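Local coordinates for protein BauA (Acinetobacter baumannii, PDB 6HCP) that probably carries iron-loaded siderophore, ferric preacinetobactin, across the outer membrane as a TonB-dependent receptor, at residues Arg559-Glu564 with Tyr583-Leu588. Sequence-based numbering, arbitrary orientation. Where two conformers were deposited one is given.
Sequences RNRGIE and YLDPEL. With C8E ((hydroxyethyloxy)tri(ethyloxy)octane), chain B.
Arg559, Arg561 and Ile563 pair with Glu587, Asp585 and Tyr583 in an antiparallel beta hairpin of the TonB-dependent receptor barrel. Each is a hydrogen-bonded pair with two backbone bonds. The shortest runs from Asp585 N to Arg561 O, 2.7 Å. Between them, Asn560 CA and Gly562 CA make CA-H...O contacts to Asp585 O and Tyr583 O.

Arg559, Arg561, Asp585 and Glu587 project from one face. Arg559 NH1 meets Glu587 OE1 at 3.3 Å, a salt bridge whose hydrogen bond is weak and bent (122°). The guanidinium and carboxylate planes stand 80° apart. Water 2 bridges the same groups, 2.8 Å from Arg559 NH1. Water 1 accepts from Arg559 NE. The Arg559 chain bends at chi3 (63°), and Arg561 CZ lies 3.4 Å above one face of its guanidinium, offset toward the rim. Arg561 NE forms a salt bridge with Glu532, which probably eases the closeness of the two arginines.

Further along, a C8E detergent tail lies on this face, consistent with the outer, membrane-facing side of the barrel. Its C1 lies in the Tyr583 ring plane, 3.5 Å from CE2 at the edge. C2 and C3 rest on Ile563 CG1.

The opposite face points to the plug. Asn560 ND2 bonds to Arg107 O there. Asn560 OD1 accepts from Gln558 and touches Pro586 CB at 3.4 Å.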
loop_
_atom_site.group_PDB
_atom_site.type_symbol
_atom_site.label_atom_id
_atom_site.label_comp_id
_atom_site.label_asym_id
_atom_site.label_seq_id
_atom_site.Cartn_x
_atom_site.Cartn_y
_atom_site.Cartn_z
ATOM N N ARG A 559 37.600 17.042 8.775
ATOM C CA ARG A 559 38.323 16.124 7.925
ATOM C C ARG A 559 37.411 14.959 7.551
ATOM O O ARG A 559 36.994 14.201 8.415
ATOM C CB ARG A 559 39.548 15.553 8.650
ATOM C CG ARG A 559 40.416 14.666 7.770
ATOM C CD ARG A 559 41.599 14.081 8.540
ATOM N NE ARG A 559 41.179 13.201 9.620
ATOM C CZ ARG A 559 41.831 13.060 10.778
ATOM N NH1 ARG A 559 41.333 12.305 11.739
ATOM N NH2 ARG A 559 42.994 13.655 10.962
ATOM N N ASN A 560 37.126 14.846 6.254
ATOM C CA ASN A 560 36.317 13.765 5.712
ATOM C C ASN A 560 37.228 12.772 4.983
ATOM O O ASN A 560 37.866 13.115 3.988
ATOM C CB ASN A 560 35.245 14.284 4.747
ATOM C CG ASN A 560 34.094 15.000 5.407
ATOM O OD1 ASN A 560 34.193 15.419 6.563
ATOM N ND2 ASN A 560 33.044 15.255 4.628
ATOM N N ARG A 561 37.269 11.551 5.505
ATOM C CA ARG A 561 37.935 10.459 4.872
ATOM C C ARG A 561 36.866 9.498 4.362
ATOM O O ARG A 561 35.925 9.176 5.083
ATOM C CB ARG A 561 38.851 9.720 5.852
ATOM C CG ARG A 561 40.087 10.498 6.274
ATOM C CD ARG A 561 40.809 9.834 7.449
ATOM N NE ARG A 561 42.107 10.464 7.653
ATOM C CZ ARG A 561 42.870 10.343 8.745
ATOM N NH1 ARG A 561 42.494 9.577 9.752
ATOM N NH2 ARG A 561 44.031 10.969 8.799
ATOM N N GLY A 562 37.056 8.992 3.148
ATOM C CA GLY A 562 36.045 8.151 2.577
ATOM C C GLY A 562 36.605 7.118 1.622
ATOM O O GLY A 562 37.678 7.292 1.033
ATOM N N ILE A 563 35.810 6.067 1.427
ATOM C CA ILE A 563 36.029 5.057 0.422
ATOM C C ILE A 563 34.705 4.845 -0.321
ATOM O O ILE A 563 33.647 4.754 0.302
ATOM C CB ILE A 563 36.518 3.752 1.074
ATOM C CG1 ILE A 563 37.870 3.917 1.770
ATOM C CG2 ILE A 563 36.548 2.625 0.053
ATOM C CD1 ILE A 563 38.176 2.800 2.738
ATOM N N GLU A 564 34.785 4.781 -1.652
ATOM C CA GLU A 564 33.625 4.718 -2.556
ATOM C C GLU A 564 33.820 3.548 -3.535
ATOM O O GLU A 564 34.843 3.494 -4.203
ATOM C CB GLU A 564 33.512 6.015 -3.366
ATOM C CG GLU A 564 33.659 7.311 -2.572
ATOM C CD GLU A 564 34.063 8.523 -3.408
ATOM O OE1 GLU A 564 33.320 9.520 -3.431
ATOM O OE2 GLU A 564 35.118 8.460 -4.051
ATOM N N TYR A 583 31.822 4.270 2.671
ATOM C CA TYR A 583 32.111 4.535 4.063
ATOM C C TYR A 583 32.737 5.931 4.163
ATOM O O TYR A 583 33.660 6.257 3.415
ATOM C CB TYR A 583 33.090 3.510 4.647
ATOM C CG TYR A 583 33.555 3.855 6.043
ATOM C CD1 TYR A 583 32.690 3.766 7.130
ATOM C CD2 TYR A 583 34.811 4.416 6.261
ATOM C CE1 TYR A 583 33.055 4.236 8.385
ATOM C CE2 TYR A 583 35.207 4.850 7.518
ATOM C CZ TYR A 583 34.326 4.761 8.583
ATOM O OH TYR A 583 34.738 5.161 9.824
ATOM N N LEU A 584 32.166 6.758 5.035
ATOM C CA LEU A 584 32.625 8.117 5.267
ATOM C C LEU A 584 32.922 8.293 6.754
ATOM O O LEU A 584 32.105 7.907 7.604
ATOM C CB LEU A 584 31.516 9.065 4.808
ATOM C CG LEU A 584 31.728 10.541 5.109
ATOM C CD1 LEU A 584 32.796 11.107 4.191
ATOM C CD2 LEU A 584 30.427 11.301 4.945
ATOM N N ASP A 585 34.060 8.932 7.038
ATOM C CA ASP A 585 34.435 9.313 8.380
ATOM C C ASP A 585 34.581 10.831 8.414
ATOM O O ASP A 585 35.641 11.362 8.076
ATOM C CB ASP A 585 35.730 8.607 8.793
ATOM C CG ASP A 585 36.223 9.017 10.162
ATOM O OD1 ASP A 585 35.351 9.262 11.010
ATOM O OD2 ASP A 585 37.446 9.289 10.286
ATOM N N PRO A 586 33.491 11.571 8.725
ATOM C CA PRO A 586 33.501 13.028 8.715
ATOM C C PRO A 586 33.759 13.545 10.133
ATOM O O PRO A 586 32.881 13.432 10.998
ATOM C CB PRO A 586 32.086 13.362 8.222
ATOM C CG PRO A 586 31.229 12.227 8.746
ATOM C CD PRO A 586 32.143 11.049 9.025
ATOM N N GLU A 587 35.021 13.889 10.412
ATOM C CA GLU A 587 35.452 14.151 11.787
ATOM C C GLU A 587 35.694 15.649 11.990
ATOM O O GLU A 587 36.358 16.302 11.192
ATOM C CB GLU A 587 36.711 13.351 12.132
ATOM C CG GLU A 587 37.201 13.652 13.551
ATOM C CD GLU A 587 38.370 12.806 14.044
ATOM O OE1 GLU A 587 38.565 11.747 13.502
ATOM O OE2 GLU A 587 39.075 13.227 14.963
ATOM N N LEU A 588 35.203 16.170 13.116
ATOM C CA LEU A 588 35.483 17.529 13.537
ATOM C C LEU A 588 36.820 17.505 14.296
ATOM O O LEU A 588 36.856 17.078 15.431
ATOM C CB LEU A 588 34.359 18.048 14.427
ATOM C CG LEU A 588 32.954 17.987 13.821
ATOM C CD1 LEU A 588 31.947 18.573 14.797
ATOM C CD2 LEU A 588 32.923 18.756 12.506
HETATM C C1 C8E B . 38.208 5.121 5.804
HETATM C C2 C8E B . 38.717 6.072 4.739
HETATM C C3 C8E B . 40.115 5.719 4.233
HETATM C C4 C8E B . 40.809 6.897 3.556
HETATM C C5 C8E B . 42.175 7.140 4.185
HETATM C C6 C8E B . 42.901 8.287 3.497
HETATM C C7 C8E B . 42.800 8.196 1.973
HETATM C C8 C8E B . 43.814 9.118 1.304
HETATM O O9 C8E B . 43.908 8.782 -0.075
HETATM C C10 C8E B . 44.745 9.696 -0.795
HETATM C C11 C8E B . 46.143 9.109 -1.044
HETATM O O12 C8E B . 46.936 9.985 -1.868
HETATM C C13 C8E B . 48.010 9.337 -2.560
HETATM C C14 C8E B . 48.438 10.196 -3.742
HETATM O O15 C8E B . 47.862 11.509 -3.668
HETATM C C16 C8E B . 48.849 12.542 -3.533
HETATM C C17 C8E B . 48.712 13.605 -4.618
HETATM O O18 C8E B . 49.007 13.077 -5.921
HETATM C C19 C8E B . 50.358 13.319 -6.326
HETATM C C20 C8E B . 50.498 13.040 -7.812
HETATM O O21 C8E B . 49.176 13.122 -8.346
HETATM O O HOH W 1 38.578 11.937 9.129
HETATM O O HOH W 2 41.773 12.110 14.512
#